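Local coordinates for protein carbamate kinase (Aeropyrum pernix, PDB 2E9Y) that probably acts as a carbamate kinase of the amino acid kinase family, transferring a phosphoryl group between carbamoyl phosphate and ADP, at residues 78-81 with 82-86; 86-89 with 90-94. One frame throughout, in Å; residues are numbered along the deposited sequence.

Contact 1 (78-81 with 82-86); sequences LYIA and TAMTQ
I80 and M84, one turn apart on the opening turns of helix 78-103, make the tightest side-chain touch of this contact. The M84 side chain leaves the backbone with CG beside its own N (chi1 -78°), which turns it back along the helix. Its CB rests 3.2 Å from A81 O and its CG 3.3 Å from I80 O; SD passes I80 O at longer range, and CE finishes 3.5 Å from I80 CG2, closer than usual for two carbons. The two side chains cross at a slant, and both also pack on W88 of the second subunit. The backbone carries the regular i to i+4 bonds: T82 N to L78 O, A83 N to Y79 O, M84 N to I80 O at 2.9 Å, and T85 N to A81 O. T85 holds its OG1 between its backbone N and carbonyl carbon (chi1 66°), turned toward T82 O, which it reaches at 2.6 Å. That carbonyl also accepts Q86 N, while N55 forms a second hydrogen bond with the hydroxyl. A valine in place of T85 would probably leave N55 without this partner and T82 O with the backbone bond alone. The thioether and the I80 alkyl group thus reach the subunit interface, M84 also touching L62 of its own chain, whereas the buried hydroxyl is satisfied within its own chain, tying the helix to the loop that carries N55.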
loop_
_atom_site.group_PDB
_atom_site.type_symbol
_atom_site.label_atom_id
_atom_site.label_comp_id
_atom_site.label_asym_id
_atom_site.label_seq_id
_atom_site.Cartn_x
_atom_site.Cartn_y
_atom_site.Cartn_z
ATOM N N LEU A 78 9.045 -3.887 10.661
ATOM C CA LEU A 78 8.180 -2.741 10.900
ATOM C C LEU A 78 7.970 -1.827 9.697
ATOM O O LEU A 78 6.876 -1.301 9.508
ATOM C CB LEU A 78 8.723 -1.927 12.083
ATOM C CG LEU A 78 7.932 -0.706 12.561
ATOM C CD1 LEU A 78 6.515 -1.111 12.918
ATOM C CD2 LEU A 78 8.628 -0.098 13.772
ATOM N N TYR A 79 8.997 -1.625 8.878
ATOM C CA TYR A 79 8.812 -0.734 7.736
ATOM C C TYR A 79 7.851 -1.316 6.710
ATOM O O TYR A 79 7.181 -0.566 6.003
ATOM C CB TYR A 79 10.155 -0.369 7.093
ATOM C CG TYR A 79 10.998 -1.531 6.643
ATOM C CD1 TYR A 79 10.790 -2.131 5.407
ATOM C CD2 TYR A 79 12.041 -2.003 7.444
ATOM C CE1 TYR A 79 11.606 -3.177 4.969
ATOM C CE2 TYR A 79 12.859 -3.043 7.019
ATOM C CZ TYR A 79 12.635 -3.621 5.780
ATOM O OH TYR A 79 13.454 -4.641 5.352
ATOM N N ILE A 80 7.777 -2.645 6.634
ATOM C CA ILE A 80 6.838 -3.289 5.721
ATOM C C ILE A 80 5.440 -3.149 6.336
ATOM O O ILE A 80 4.455 -2.918 5.630
ATOM C CB ILE A 80 7.177 -4.789 5.517
ATOM C CG1 ILE A 80 8.422 -4.922 4.632
ATOM C CG2 ILE A 80 6.003 -5.521 4.873
ATOM C CD1 ILE A 80 8.300 -4.248 3.292
ATOM N N ALA A 81 5.353 -3.290 7.655
ATOM C CA ALA A 81 4.074 -3.138 8.340
ATOM C C ALA A 81 3.567 -1.715 8.103
ATOM O O ALA A 81 2.391 -1.501 7.804
ATOM C CB ALA A 81 4.235 -3.402 9.835
ATOM N N THR A 82 4.462 -0.740 8.220
ATOM C CA THR A 82 4.073 0.647 7.993
ATOM C C THR A 82 3.563 0.837 6.563
ATOM O O THR A 82 2.539 1.487 6.350
ATOM C CB THR A 82 5.252 1.612 8.251
ATOM O OG1 THR A 82 5.565 1.609 9.648
ATOM C CG2 THR A 82 4.892 3.030 7.821
ATOM N N ALA A 83 4.270 0.275 5.586
ATOM C CA ALA A 83 3.838 0.397 4.187
ATOM C C ALA A 83 2.437 -0.191 4.040
ATOM O O ALA A 83 1.567 0.380 3.370
ATOM C CB ALA A 83 4.814 -0.327 3.259
ATOM N N MET A 84 2.217 -1.343 4.666
ATOM C CA MET A 84 0.912 -1.985 4.633
ATOM C C MET A 84 -0.179 -1.044 5.141
ATOM O O MET A 84 -1.261 -0.941 4.577
ATOM C CB MET A 84 0.972 -3.235 5.511
ATOM C CG MET A 84 1.671 -4.406 4.816
ATOM S SD MET A 84 1.610 -5.914 5.792
ATOM C CE MET A 84 2.797 -6.873 4.841
ATOM N N THR A 85 0.095 -0.346 6.248
ATOM C CA THR A 85 -0.911 0.558 6.803
ATOM C C THR A 85 -1.212 1.728 5.869
ATOM O O THR A 85 -2.302 2.302 5.923
ATOM C CB THR A 85 -0.514 1.128 8.207
ATOM O OG1 THR A 85 0.636 1.977 8.100
ATOM C CG2 THR A 85 -0.227 -0.007 9.176
ATOM N N GLN A 86 -0.260 2.100 5.020
ATOM C CA GLN A 86 -0.518 3.201 4.096
ATOM C C GLN A 86 -1.578 2.773 3.084
ATOM O O GLN A 86 -2.434 3.567 2.700
ATOM C CB GLN A 86 0.764 3.646 3.369
ATOM C CG GLN A 86 1.827 4.231 4.303
ATOM C CD GLN A 86 3.024 4.835 3.567
ATOM O OE1 GLN A 86 3.278 4.530 2.400
ATOM N NE2 GLN A 86 3.776 5.687 4.264
#

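Contact 2 (86-89 with 90-94); sequences QAWI and GLLLK
Backbone hydrogen bonds carry the helix from Q86-I89 into G90-K94: L93 N to I89 O, at 3.0 Å, is well directed, L91 N bonds to A87 O at 2.9 Å from above the carbonyl plane, and G90 N to Q86 O and L92 N to W88 O are weak. At G90 the backbone of successive turns comes close: its CA lies 3.1 Å from Q86 O in a CA-H...O contact, with no CB on G90 to crowd that oxygen. W88 and L92 lie side by side and point the same way. L92 CD1 approaches the indole obliquely, 3.9 Å from both CD1 and NE1 of W88, while L92 CG sits 3.4 Å from W88 O. The indole reaches L92 with its CG anti to the backbone N (chi1 172°), and its NE1 makes a weak hydrogen bond to Q28. I89 and L93 repeat the side-by-side arrangement more loosely, I89 CG2 standing 4.1 Å from L93 CD1. On another side L91 CB closes to 3.0 Å on A87 O. Several elements surround this part of the helix: helix 25-44 takes L92 and L93, helix 56-67 receives W88 and I89, and strand 112-119 lies against Q86 and K94, with the Q86 amide bonded to S115 and G193. The second subunit covers A87 with its own A87, and its D175 forms a salt bridge with K94.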
loop_
_atom_site.group_PDB
_atom_site.type_symbol
_atom_site.label_atom_id
_atom_site.label_comp_id
_atom_site.label_asym_id
_atom_site.label_seq_id
_atom_site.Cartn_x
_atom_site.Cartn_y
_atom_site.Cartn_z
ATOM N N GLN A 86 -0.260 2.100 5.020
ATOM C CA GLN A 86 -0.518 3.201 4.096
ATOM C C GLN A 86 -1.578 2.773 3.084
ATOM O O GLN A 86 -2.434 3.567 2.700
ATOM C CB GLN A 86 0.764 3.646 3.369
ATOM C CG GLN A 86 1.827 4.231 4.303
ATOM C CD GLN A 86 3.024 4.835 3.567
ATOM O OE1 GLN A 86 3.278 4.530 2.400
ATOM N NE2 GLN A 86 3.776 5.687 4.264
ATOM N N ALA A 87 -1.536 1.513 2.661
ATOM C CA ALA A 87 -2.524 1.014 1.705
ATOM C C ALA A 87 -3.854 0.732 2.406
ATOM O O ALA A 87 -4.927 1.006 1.862
ATOM C CB ALA A 87 -2.007 -0.256 1.037
ATOM N N TRP A 88 -3.773 0.189 3.617
ATOM C CA TRP A 88 -4.958 -0.140 4.405
ATOM C C TRP A 88 -5.766 1.128 4.711
ATOM O O TRP A 88 -6.905 1.270 4.258
ATOM C CB TRP A 88 -4.506 -0.851 5.690
ATOM C CG TRP A 88 -5.539 -1.116 6.755
ATOM C CD1 TRP A 88 -6.889 -0.881 6.697
ATOM C CD2 TRP A 88 -5.281 -1.650 8.061
ATOM N NE1 TRP A 88 -7.481 -1.233 7.895
ATOM C CE2 TRP A 88 -6.515 -1.710 8.744
ATOM C CE3 TRP A 88 -4.120 -2.085 8.717
ATOM C CZ2 TRP A 88 -6.621 -2.188 10.059
ATOM C CZ3 TRP A 88 -4.226 -2.559 10.022
ATOM C CH2 TRP A 88 -5.469 -2.606 10.678
ATOM N N ILE A 89 -5.167 2.060 5.443
ATOM C CA ILE A 89 -5.860 3.293 5.801
ATOM C C ILE A 89 -6.089 4.178 4.575
ATOM O O ILE A 89 -7.156 4.787 4.420
ATOM C CB ILE A 89 -5.066 4.068 6.876
ATOM C CG1 ILE A 89 -4.902 3.202 8.130
ATOM C CG2 ILE A 89 -5.804 5.347 7.253
ATOM C CD1 ILE A 89 -3.877 3.747 9.127
ATOM N N GLY A 90 -5.084 4.247 3.707
ATOM C CA GLY A 90 -5.197 5.049 2.500
ATOM C C GLY A 90 -6.383 4.649 1.640
ATOM O O GLY A 90 -7.132 5.508 1.165
ATOM N N LEU A 91 -6.560 3.348 1.428
ATOM C CA LEU A 91 -7.675 2.867 0.617
ATOM C C LEU A 91 -9.014 3.232 1.266
ATOM O O LEU A 91 -9.955 3.635 0.580
ATOM C CB LEU A 91 -7.596 1.351 0.429
ATOM C CG LEU A 91 -8.809 0.760 -0.298
ATOM C CD1 LEU A 91 -8.932 1.391 -1.682
ATOM C CD2 LEU A 91 -8.673 -0.753 -0.402
ATOM N N LEU A 92 -9.101 3.091 2.584
ATOM C CA LEU A 92 -10.336 3.422 3.284
ATOM C C LEU A 92 -10.723 4.885 3.042
ATOM O O LEU A 92 -11.875 5.182 2.714
ATOM C CB LEU A 92 -10.189 3.150 4.786
ATOM C CG LEU A 92 -10.161 1.671 5.191
ATOM C CD1 LEU A 92 -9.912 1.553 6.682
ATOM C CD2 LEU A 92 -11.484 1.005 4.815
ATOM N N LEU A 93 -9.757 5.788 3.194
ATOM C CA LEU A 93 -9.995 7.220 2.984
ATOM C C LEU A 93 -10.291 7.507 1.513
ATOM O O LEU A 93 -11.219 8.246 1.185
ATOM C CB LEU A 93 -8.769 8.031 3.429
ATOM C CG LEU A 93 -8.498 8.081 4.936
ATOM C CD1 LEU A 93 -7.109 8.657 5.197
ATOM C CD2 LEU A 93 -9.571 8.916 5.614
ATOM N N LYS A 94 -9.490 6.916 0.633
ATOM C CA LYS A 94 -9.650 7.081 -0.811
ATOM C C LYS A 94 -11.036 6.662 -1.302
ATOM O O LYS A 94 -11.716 7.417 -2.002
ATOM C CB LYS A 94 -8.589 6.253 -1.539
ATOM C CG LYS A 94 -8.865 5.982 -3.014
ATOM C CD LYS A 94 -7.871 4.953 -3.559
ATOM C CE LYS A 94 -8.187 4.543 -5.001
ATOM N NZ LYS A 94 -8.052 5.672 -5.969
#

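In the fold
Helix 78-103 carries both contacts, and neither closes a loop, since the paired segments follow one another directly. From the N-terminal side, contact 1 spans the opening turns, where L78 N is hydrogen-bonded to E211 and Y79 and T82 lie on strand 197-201. Contact 2 follows end to end: the two share Q86 and neither nest nor cross, and their centres are about 12 Å apart. Helix 56-67 packs along both; helix 25-44 of the same chain meets contact 2, while Y79 of contact 1 packs on V25 of the second subunit. That subunit also receives A83 on its L91 and L92 on its Y79, so the helix links the mixed sheet to the dimer interface.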